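Local coordinates for protein single-stranded-DNA-specific exonuclease RecJ (Thermus thermophilus, PDB 2ZXR) that degrades single-stranded DNA from the 5' end toward the 3' end with the help of divalent metal ions, acting as a monomer, at residues 193-196 / 197-201; 261-264 / 265-269; 274-278 / 279-283. One frame throughout, in Å; residues are numbered along the deposited sequence.

Contact 1 of 3, residues 193-196 / 197-201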
ATOM      1  N   LEU A 193     -18.603 -16.010   4.190  1.00 19.56           N
ATOM      2  CA  LEU A 193     -19.034 -16.768   3.017  1.00 20.72           C
ATOM      3  C   LEU A 193     -19.811 -18.009   3.439  1.00 21.84           C
ATOM      4  O   LEU A 193     -20.832 -18.341   2.830  1.00 21.62           O
ATOM      5  CB  LEU A 193     -17.826 -17.160   2.162  1.00 20.39           C
ATOM      6  CG  LEU A 193     -17.217 -15.954   1.437  1.00 21.14           C
ATOM      7  CD1 LEU A 193     -15.829 -16.288   0.893  1.00 20.84           C
ATOM      8  CD2 LEU A 193     -18.176 -15.513   0.327  1.00 20.93           C
ATOM      9  N   LEU A 194     -19.328 -18.674   4.492  1.00 21.98           N
ATOM     10  CA  LEU A 194     -19.963 -19.868   5.034  1.00 22.33           C
ATOM     11  C   LEU A 194     -21.360 -19.547   5.547  1.00 22.68           C
ATOM     12  O   LEU A 194     -22.311 -20.287   5.263  1.00 23.35           O
ATOM     13  CB  LEU A 194     -19.125 -20.455   6.175  1.00 21.84           C
ATOM     14  CG  LEU A 194     -19.637 -21.751   6.828  1.00 23.22           C
ATOM     15  CD1 LEU A 194     -19.755 -22.849   5.762  1.00 22.74           C
ATOM     16  CD2 LEU A 194     -18.669 -22.209   7.950  1.00 21.80           C
ATOM     17  N   LEU A 195     -21.504 -18.469   6.321  1.00 21.77           N
ATOM     18  CA  LEU A 195     -22.833 -18.111   6.810  1.00 21.73           C
ATOM     19  C   LEU A 195     -23.743 -17.845   5.589  1.00 23.32           C
ATOM     20  O   LEU A 195     -24.921 -18.209   5.576  1.00 23.11           O
ATOM     21  CB  LEU A 195     -22.774 -16.851   7.694  1.00 20.49           C
ATOM     22  CG  LEU A 195     -24.130 -16.320   8.198  1.00 18.58           C
ATOM     23  CD1 LEU A 195     -24.814 -17.384   9.036  1.00 16.32           C
ATOM     24  CD2 LEU A 195     -23.927 -15.038   8.994  1.00 17.73           C
ATOM     25  N   TRP A 196     -23.175 -17.216   4.560  1.00 23.83           N
ATOM     26  CA  TRP A 196     -23.915 -16.875   3.342  1.00 24.22           C
ATOM     27  C   TRP A 196     -24.357 -18.152   2.591  1.00 24.41           C
ATOM     28  O   TRP A 196     -25.499 -18.250   2.110  1.00 23.42           O
ATOM     29  CB  TRP A 196     -23.028 -16.004   2.448  1.00 23.58           C
ATOM     30  CG  TRP A 196     -23.702 -15.345   1.268  1.00 25.36           C
ATOM     31  CD1 TRP A 196     -24.861 -15.726   0.650  1.00 25.52           C
ATOM     32  CD2 TRP A 196     -23.212 -14.218   0.535  1.00 25.11           C
ATOM     33  NE1 TRP A 196     -25.116 -14.903  -0.423  1.00 26.38           N
ATOM     34  CE2 TRP A 196     -24.119 -13.971  -0.514  1.00 25.22           C
ATOM     35  CE3 TRP A 196     -22.086 -13.393   0.663  1.00 26.67           C
ATOM     36  CZ2 TRP A 196     -23.941 -12.932  -1.436  1.00 26.49           C
ATOM     37  CZ3 TRP A 196     -21.909 -12.352  -0.262  1.00 26.88           C
ATOM     38  CH2 TRP A 196     -22.838 -12.137  -1.295  1.00 24.82           C
ATOM     39  N   ALA A 197     -23.446 -19.114   2.486  1.00 23.99           N
ATOM     40  CA  ALA A 197     -23.750 -20.383   1.835  1.00 23.91           C
ATOM     41  C   ALA A 197     -24.923 -21.050   2.564  1.00 23.96           C
ATOM     42  O   ALA A 197     -25.820 -21.594   1.932  1.00 25.12           O
ATOM     43  CB  ALA A 197     -22.517 -21.290   1.854  1.00 23.84           C
ATOM     44  N   LEU A 198     -24.917 -21.001   3.894  1.00 23.89           N
ATOM     45  CA  LEU A 198     -26.002 -21.582   4.680  1.00 24.26           C
ATOM     46  C   LEU A 198     -27.334 -20.847   4.409  1.00 24.62           C
ATOM     47  O   LEU A 198     -28.387 -21.473   4.301  1.00 23.59           O
ATOM     48  CB  LEU A 198     -25.671 -21.520   6.180  1.00 23.63           C
ATOM     49  CG  LEU A 198     -26.783 -21.994   7.135  1.00 24.71           C
ATOM     50  CD1 LEU A 198     -27.112 -23.471   6.878  1.00 24.18           C
ATOM     51  CD2 LEU A 198     -26.353 -21.790   8.579  1.00 25.12           C
ATOM     52  N   HIS A 199     -27.285 -19.517   4.337  1.00 24.91           N
ATOM     53  CA  HIS A 199     -28.483 -18.721   4.051  1.00 25.18           C
ATOM     54  C   HIS A 199     -29.059 -19.111   2.698  1.00 26.19           C
ATOM     55  O   HIS A 199     -30.274 -19.214   2.521  1.00 26.47           O
ATOM     56  CB  HIS A 199     -28.152 -17.226   4.048  1.00 23.68           C
ATOM     57  CG  HIS A 199     -28.152 -16.626   5.413  1.00 23.29           C
ATOM     58  ND1 HIS A 199     -28.709 -15.397   5.684  1.00 22.54           N
ATOM     59  CD2 HIS A 199     -27.760 -17.136   6.606  1.00 22.33           C
ATOM     60  CE1 HIS A 199     -28.674 -15.179   6.987  1.00 21.75           C
ATOM     61  NE2 HIS A 199     -28.103 -16.222   7.567  1.00 22.80           N
ATOM     62  N   GLU A 200     -28.176 -19.309   1.733  1.00 27.76           N
ATOM     63  CA  GLU A 200     -28.611 -19.712   0.412  1.00 29.56           C
ATOM     64  C   GLU A 200     -29.358 -21.044   0.508  1.00 28.92           C
ATOM     65  O   GLU A 200     -30.437 -21.182  -0.068  1.00 28.88           O
ATOM     66  CB  GLU A 200     -27.408 -19.845  -0.512  1.00 31.81           C
ATOM     67  CG  GLU A 200     -26.779 -18.505  -0.811  1.00 37.33           C
ATOM     68  CD  GLU A 200     -27.344 -17.883  -2.064  1.00 40.90           C
ATOM     69  OE1 GLU A 200     -27.343 -16.623  -2.185  1.00 43.01           O
ATOM     70  OE2 GLU A 200     -27.782 -18.670  -2.938  1.00 43.79           O
ATOM     71  N   ARG A 201     -28.783 -22.018   1.215  1.00 28.24           N
ATOM     72  CA  ARG A 201     -29.433 -23.321   1.378  1.00 29.19           C
ATOM     73  C   ARG A 201     -30.789 -23.191   2.049  1.00 28.66           C
ATOM     74  O   ARG A 201     -31.722 -23.908   1.694  1.00 30.07           O
ATOM     75  CB  ARG A 201     -28.599 -24.283   2.242  1.00 30.55           C
ATOM     76  CG  ARG A 201     -27.451 -25.000   1.528  1.00 32.97           C
ATOM     77  CD  ARG A 201     -26.863 -26.102   2.413  1.00 34.12           C
ATOM     78  NE  ARG A 201     -27.754 -27.264   2.539  1.00 34.01           N
ATOM     79  CZ  ARG A 201     -27.858 -28.230   1.625  1.00 35.33           C
ATOM     80  NH1 ARG A 201     -27.130 -28.184   0.513  1.00 32.73           N
ATOM     81  NH2 ARG A 201     -28.689 -29.255   1.823  1.00 36.03           N
TER

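Contact 2 of 3, residues 261-264 / 265-269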
ATOM      1  N   ALA A 261     -11.005   2.906   5.757  1.00 20.86           N
ATOM      2  CA  ALA A 261     -10.384   1.631   6.042  1.00 20.79           C
ATOM      3  C   ALA A 261      -9.185   1.864   6.959  1.00 21.55           C
ATOM      4  O   ALA A 261      -8.890   1.031   7.824  1.00 21.92           O
ATOM      5  CB  ALA A 261      -9.937   0.975   4.750  1.00 20.72           C
ATOM      6  N   VAL A 262      -8.493   2.992   6.766  1.00 20.73           N
ATOM      7  CA  VAL A 262      -7.316   3.327   7.561  1.00 21.16           C
ATOM      8  C   VAL A 262      -7.653   3.521   9.040  1.00 20.53           C
ATOM      9  O   VAL A 262      -6.834   3.258   9.910  1.00 20.32           O
ATOM     10  CB  VAL A 262      -6.599   4.608   7.019  1.00 23.07           C
ATOM     11  CG1 VAL A 262      -7.455   5.839   7.278  1.00 23.76           C
ATOM     12  CG2 VAL A 262      -5.232   4.779   7.704  1.00 24.65           C
ATOM     13  N   GLU A 263      -8.858   3.982   9.336  1.00 20.39           N
ATOM     14  CA  GLU A 263      -9.243   4.142  10.731  1.00 21.51           C
ATOM     15  C   GLU A 263      -9.428   2.736  11.359  1.00 21.29           C
ATOM     16  O   GLU A 263      -9.087   2.523  12.533  1.00 21.54           O
ATOM     17  CB  GLU A 263     -10.517   5.001  10.826  1.00 21.42           C
ATOM     18  CG  GLU A 263     -10.315   6.425  10.251  1.00 22.65           C
ATOM     19  CD  GLU A 263     -11.635   7.166  10.023  1.00 24.87           C
ATOM     20  OE1 GLU A 263     -12.622   6.538   9.584  1.00 25.51           O
ATOM     21  OE2 GLU A 263     -11.689   8.386  10.272  1.00 26.91           O
ATOM     22  N   VAL A 264      -9.943   1.779  10.571  1.00 20.31           N
ATOM     23  CA  VAL A 264     -10.116   0.398  11.049  1.00 18.64           C
ATOM     24  C   VAL A 264      -8.726  -0.223  11.335  1.00 18.71           C
ATOM     25  O   VAL A 264      -8.485  -0.821  12.389  1.00 18.18           O
ATOM     26  CB  VAL A 264     -10.822  -0.495   9.985  1.00 18.46           C
ATOM     27  CG1 VAL A 264     -10.847  -1.963  10.455  1.00 16.68           C
ATOM     28  CG2 VAL A 264     -12.252   0.009   9.741  1.00 17.36           C
ATOM     29  N   ALA A 265      -7.815  -0.036  10.393  1.00 17.98           N
ATOM     30  CA  ALA A 265      -6.467  -0.583  10.474  1.00 18.60           C
ATOM     31  C   ALA A 265      -5.632  -0.049  11.647  1.00 19.75           C
ATOM     32  O   ALA A 265      -4.932  -0.799  12.329  1.00 19.51           O
ATOM     33  CB  ALA A 265      -5.731  -0.328   9.146  1.00 17.40           C
ATOM     34  N   PHE A 266      -5.712   1.247  11.883  1.00 20.29           N
ATOM     35  CA  PHE A 266      -4.932   1.855  12.940  1.00 22.36           C
ATOM     36  C   PHE A 266      -5.646   2.172  14.236  1.00 21.84           C
ATOM     37  O   PHE A 266      -4.984   2.453  15.240  1.00 22.38           O
ATOM     38  CB  PHE A 266      -4.252   3.126  12.399  1.00 25.94           C
ATOM     39  CG  PHE A 266      -3.147   2.834  11.419  1.00 29.88           C
ATOM     40  CD1 PHE A 266      -1.834   2.713  11.851  1.00 31.64           C
ATOM     41  CD2 PHE A 266      -3.430   2.622  10.071  1.00 31.05           C
ATOM     42  CE1 PHE A 266      -0.822   2.384  10.948  1.00 33.16           C
ATOM     43  CE2 PHE A 266      -2.438   2.296   9.167  1.00 31.15           C
ATOM     44  CZ  PHE A 266      -1.132   2.176   9.600  1.00 33.28           C
ATOM     45  N   ARG A 267      -6.970   2.153  14.248  1.00 20.78           N
ATOM     46  CA  ARG A 267      -7.658   2.480  15.499  1.00 21.28           C
ATOM     47  C   ARG A 267      -8.566   1.398  16.047  1.00 19.86           C
ATOM     48  O   ARG A 267      -8.558   1.109  17.249  1.00 20.46           O
ATOM     49  CB  ARG A 267      -8.438   3.791  15.326  1.00 23.02           C
ATOM     50  CG  ARG A 267      -7.505   4.951  15.004  1.00 26.06           C
ATOM     51  CD  ARG A 267      -8.214   6.280  14.744  1.00 29.34           C
ATOM     52  NE  ARG A 267      -7.215   7.343  14.848  1.00 32.32           N
ATOM     53  CZ  ARG A 267      -7.228   8.471  14.153  1.00 34.10           C
ATOM     54  NH1 ARG A 267      -8.202   8.712  13.270  1.00 34.97           N
ATOM     55  NH2 ARG A 267      -6.263   9.362  14.349  1.00 34.34           N
ATOM     56  N   ILE A 268      -9.330   0.774  15.176  1.00 19.04           N
ATOM     57  CA  ILE A 268     -10.236  -0.253  15.632  1.00 19.34           C
ATOM     58  C   ILE A 268      -9.570  -1.609  15.868  1.00 19.80           C
ATOM     59  O   ILE A 268      -9.618  -2.146  16.975  1.00 21.12           O
ATOM     60  CB  ILE A 268     -11.419  -0.391  14.657  1.00 18.42           C
ATOM     61  CG1 ILE A 268     -12.189   0.940  14.622  1.00 19.28           C
ATOM     62  CG2 ILE A 268     -12.330  -1.539  15.082  1.00 16.83           C
ATOM     63  CD1 ILE A 268     -13.444   0.944  13.718  1.00 20.37           C
ATOM     64  N   ALA A 269      -8.939  -2.158  14.845  1.00 20.11           N
ATOM     65  CA  ALA A 269      -8.317  -3.456  14.982  1.00 21.06           C
ATOM     66  C   ALA A 269      -7.263  -3.523  16.086  1.00 20.58           C
ATOM     67  O   ALA A 269      -7.183  -4.518  16.792  1.00 21.57           O
ATOM     68  CB  ALA A 269      -7.718  -3.895  13.651  1.00 20.86           C
TER

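Contact 3 of 3, residues 274-278 / 279-283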
ATOM      1  N   ALA A 274      -5.106  -5.927  20.907  1.00 21.93           N
ATOM      2  CA  ALA A 274      -4.433  -5.750  22.190  1.00 23.14           C
ATOM      3  C   ALA A 274      -5.041  -6.640  23.256  1.00 23.97           C
ATOM      4  O   ALA A 274      -4.328  -7.143  24.115  1.00 22.70           O
ATOM      5  CB  ALA A 274      -4.510  -4.283  22.642  1.00 20.24           C
ATOM      6  N   ALA A 275      -6.363  -6.812  23.208  1.00 25.20           N
ATOM      7  CA  ALA A 275      -7.063  -7.636  24.194  1.00 26.36           C
ATOM      8  C   ALA A 275      -6.543  -9.050  24.095  1.00 27.47           C
ATOM      9  O   ALA A 275      -6.224  -9.700  25.096  1.00 27.59           O
ATOM     10  CB  ALA A 275      -8.582  -7.624  23.936  1.00 25.91           C
ATOM     11  N   SER A 276      -6.443  -9.518  22.868  1.00 28.15           N
ATOM     12  CA  SER A 276      -5.959 -10.855  22.638  1.00 30.60           C
ATOM     13  C   SER A 276      -4.473 -10.985  22.968  1.00 30.87           C
ATOM     14  O   SER A 276      -4.086 -11.921  23.660  1.00 31.86           O
ATOM     15  CB  SER A 276      -6.223 -11.256  21.187  1.00 31.82           C
ATOM     16  OG  SER A 276      -5.654 -12.523  20.927  1.00 35.13           O
ATOM     17  N   ARG A 277      -3.644 -10.057  22.486  1.00 30.38           N
ATOM     18  CA  ARG A 277      -2.210 -10.127  22.746  1.00 31.26           C
ATOM     19  C   ARG A 277      -1.980 -10.118  24.253  1.00 30.87           C
ATOM     20  O   ARG A 277      -0.996 -10.653  24.726  1.00 29.57           O
ATOM     21  CB  ARG A 277      -1.447  -8.932  22.144  1.00 32.63           C
ATOM     22  CG  ARG A 277      -1.606  -8.643  20.637  1.00 36.39           C
ATOM     23  CD  ARG A 277      -1.223  -7.135  20.381  1.00 40.67           C
ATOM     24  NE  ARG A 277      -1.474  -6.622  19.025  1.00 44.04           N
ATOM     25  CZ  ARG A 277      -0.929  -7.125  17.912  1.00 45.94           C
ATOM     26  NH1 ARG A 277      -0.095  -8.153  17.992  1.00 46.95           N
ATOM     27  NH2 ARG A 277      -1.224  -6.618  16.715  1.00 46.03           N
ATOM     28  N   LEU A 278      -2.896  -9.507  25.003  1.00 30.78           N
ATOM     29  CA  LEU A 278      -2.756  -9.416  26.450  1.00 31.17           C
ATOM     30  C   LEU A 278      -3.513 -10.481  27.278  1.00 31.37           C
ATOM     31  O   LEU A 278      -3.646 -10.367  28.500  1.00 31.94           O
ATOM     32  CB  LEU A 278      -3.136  -7.992  26.899  1.00 30.17           C
ATOM     33  CG  LEU A 278      -1.971  -7.047  27.248  1.00 31.27           C
ATOM     34  CD1 LEU A 278      -0.750  -7.338  26.378  1.00 31.19           C
ATOM     35  CD2 LEU A 278      -2.411  -5.596  27.114  1.00 28.55           C
ATOM     36  N   GLY A 279      -3.997 -11.524  26.621  1.00 31.87           N
ATOM     37  CA  GLY A 279      -4.710 -12.559  27.353  1.00 31.99           C
ATOM     38  C   GLY A 279      -6.137 -12.222  27.756  1.00 32.29           C
ATOM     39  O   GLY A 279      -6.687 -12.841  28.672  1.00 33.72           O
ATOM     40  N   GLU A 280      -6.755 -11.239  27.115  1.00 30.62           N
ATOM     41  CA  GLU A 280      -8.145 -10.942  27.457  1.00 29.96           C
ATOM     42  C   GLU A 280      -9.023 -10.951  26.201  1.00 27.96           C
ATOM     43  O   GLU A 280      -9.898 -10.113  26.027  1.00 26.80           O
ATOM     44  CB  GLU A 280      -8.257  -9.617  28.248  1.00 31.55           C
ATOM     45  CG  GLU A 280      -7.749  -9.761  29.713  1.00 35.71           C
ATOM     46  CD  GLU A 280      -7.835  -8.489  30.583  1.00 38.74           C
ATOM     47  OE1 GLU A 280      -6.788  -8.095  31.166  1.00 42.46           O
ATOM     48  OE2 GLU A 280      -8.928  -7.884  30.725  1.00 40.15           O
ATOM     49  N   ALA A 281      -8.788 -11.938  25.342  1.00 27.69           N
ATOM     50  CA  ALA A 281      -9.559 -12.101  24.100  1.00 28.33           C
ATOM     51  C   ALA A 281     -11.086 -12.201  24.338  1.00 28.25           C
ATOM     52  O   ALA A 281     -11.866 -11.725  23.518  1.00 27.65           O
ATOM     53  CB  ALA A 281      -9.053 -13.326  23.315  1.00 27.37           C
ATOM     54  N   GLU A 282     -11.504 -12.796  25.459  1.00 29.06           N
ATOM     55  CA  GLU A 282     -12.932 -12.909  25.786  1.00 28.86           C
ATOM     56  C   GLU A 282     -13.547 -11.526  25.813  1.00 26.81           C
ATOM     57  O   GLU A 282     -14.665 -11.335  25.386  1.00 26.98           O
ATOM     58  CB  GLU A 282     -13.171 -13.525  27.180  1.00 30.88           C
ATOM     59  CG  GLU A 282     -12.079 -14.418  27.686  1.00 37.12           C
ATOM     60  CD  GLU A 282     -10.842 -13.644  28.179  1.00 39.49           C
ATOM     61  OE1 GLU A 282      -9.712 -14.096  27.858  1.00 41.15           O
ATOM     62  OE2 GLU A 282     -10.998 -12.609  28.894  1.00 40.27           O
ATOM     63  N   LYS A 283     -12.818 -10.562  26.357  1.00 26.28           N
ATOM     64  CA  LYS A 283     -13.310  -9.195  26.442  1.00 24.53           C
ATOM     65  C   LYS A 283     -13.676  -8.661  25.065  1.00 23.57           C
ATOM     66  O   LYS A 283     -14.750  -8.054  24.877  1.00 21.24           O
ATOM     67  CB  LYS A 283     -12.240  -8.286  27.043  1.00 27.00           C
ATOM     68  CG  LYS A 283     -12.450  -7.876  28.494  1.00 29.35           C
ATOM     69  CD  LYS A 283     -12.595  -9.045  29.398  1.00 31.06           C
ATOM     70  CE  LYS A 283     -12.689  -8.580  30.853  1.00 33.09           C
ATOM     71  NZ  LYS A 283     -11.515  -7.746  31.246  1.00 32.37           N
TER
HETATM   72  O   HOH W   1      -6.178 -14.011  24.734  1.00 38.88           O
HETATM   73  O   HOH W   2      -4.270  -8.834  30.621  1.00 42.72           O

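Contact 1 of 3, residues 193-196 / 197-201
Trp-196 and Glu-200, one helical turn apart, run alongside each other in the same direction. The carboxylate comes to the edge of the indole, near its plane, and NE1 of Trp-196 gives OE1 of Glu-200 a weak hydrogen bond of 3.3 Å, bent to 142° at the hydrogen. Ring and carboxylate are turned 42° against each other. The aliphatic part of the glutamate shares the contact, its CG lying 3.7 Å from CD1 of Trp-196. CG of Trp-196, anti to the backbone N (chi1 -169°), sits beside the carbonyl carbon, with the NE1/CD1 edge of the ring facing Glu-200, while the bend of Glu-200 at chi2 brings its carboxylate back to the ring nitrogen. One position back, Leu-195 and His-199 pair in the same spacing: CD1 of Leu-195 rests 3.8 Å from NE2 of His-199. The imidazole also has CD2 3.2 Å from the carbonyl O of Leu-195. These are i to i+4 pairs of the last turns of helix 187-201, in the DHH-family part of the chain, and regular alpha-helical bonds set their spacing, among them Glu-200 N to Trp-196 O at 2.9 Å and His-199 N to Leu-195 O at 3.0 Å. Beyond the pairs, ND1 of His-199 is hydrogen-bonded to the carbonyl O of Pro-205, which ties the imidazole to the loop after the helix, and Pro-207 of that loop touches Trp-196. Leu-194 and Ala-197 pack on helix 60-70, and Leu-194, Leu-195 and Leu-198 meet helix 83-98. NE of Arg-201, at the last residue of the helix, makes a salt bridge to Glu-66 of helix 60-70.

Contact 2 of 3, residues 261-264 / 265-269
The carbonyl O of Glu-263 takes two backbone hydrogen bonds, from Arg-267 N at 2.7 Å and from Ile-268 N at 3.2 Å. The first is bent to 137° at its hydrogen; the second arrives in the carbonyl plane. Val-264 O repeats the longer step, receiving Ala-269 N at 2.8 Å in a nearly straight bond (170°), whereas its bond from Ile-268 N is weak. The helix thus passes from i+4 to i+5 bonding. Before the change, Phe-266 N reaches Val-262 O in the usual way, and CD2 of the Phe-266 ring brings its edge to that same oxygen at 3.5 Å. CG2 of Val-262, anti to the backbone N, touches the ring at CD2, 3.7 Å away. Two residues along, Val-264 CG2 and Ile-268 CD1 approach more loosely, at 4.3 Å. OE1 of Glu-263 turns back to the backbone N of Thr-258 and of Lys-260, just before the helix. Val-264 packs on Ile-219 and Leu-237, Ile-268 on Leu-251 and Ala-252, so helices 211-220, 227-239 and 246-254 cover this side. The doubled acceptor and successive i+5 bonds are those of a pi-type turn within helix 261-277.

Contact 3 of 3, residues 274-278 / 279-283
A Schellman motif ends helix 261-277 here, and the chain turns directly into helix 281-289. Its 6-to-1 bond runs from Glu-280 N to Ala-275 O, a short 2.6 Å. Inside it, Gly-279 N meets Ser-276 O at 3.0 Å; this bond is straight at the hydrogen (166°), but the donor stands above the carbonyl plane, 62° out of it. Gly-279 is the C-prime residue. Its positive phi (77°) lets the backbone leave the helix, at angles where a beta carbon would collide with the carbonyl O of Leu-278. Two waters stitch the turn: one gives a hydrogen bond to Ser-276 O and weakly accepts from Ala-281 N, while the other gives 2.7 Å bonds both to Leu-278 O and to OE1 of Glu-280. The Glu-280 chain, extended beyond CG, carries its carboxylate to Lys-283, whose NZ meets OE2 of Glu-280 at 2.6 Å, nearly along the C-O axis, in a salt bridge. The same ammonium is shared with Glu-302 of helix 293-321, which probably stabilises the charges on both acids. Apolar contact across the turn is slight, with CB of Ala-281 4.1 Å from CB of Ser-276. Separately, the methyl CB of Ala-275 lies 3.5 Å from the carbonyl O of Glu-280. OG of Ser-276 is hydrogen-bonded to the backbone O of Tyr-81 and of Asp-80, and Ala-281 touches the side chain of Asp-80, a ligand of the first manganese ion, so the serine ties the helix end to the loop that carries this ligand. The glycine-terminated helix end thus borders the two-metal site of the DHH exonuclease.

From the N terminus, contact 1 comes first, at the end of helix 187-201, which lies against helices 60-70 and 83-98. The chain then passes through helices 211-220, 227-239 and 246-254 before contact 2 opens at the start of helix 261-277; contact 3 follows at that helix's far end and leads into helix 281-289. The three stand in series, none enclosing or crossing another, and each closes only local turns. Contacts 2 and 3 share one helix, their nearest atoms about 5 Å apart, whereas contact 1 stays about 17 Å from contact 2 and 19 Å from contact 3, nearest atoms again. Contact 3 joins the helix end to the metal-binding loop and helix 293-321.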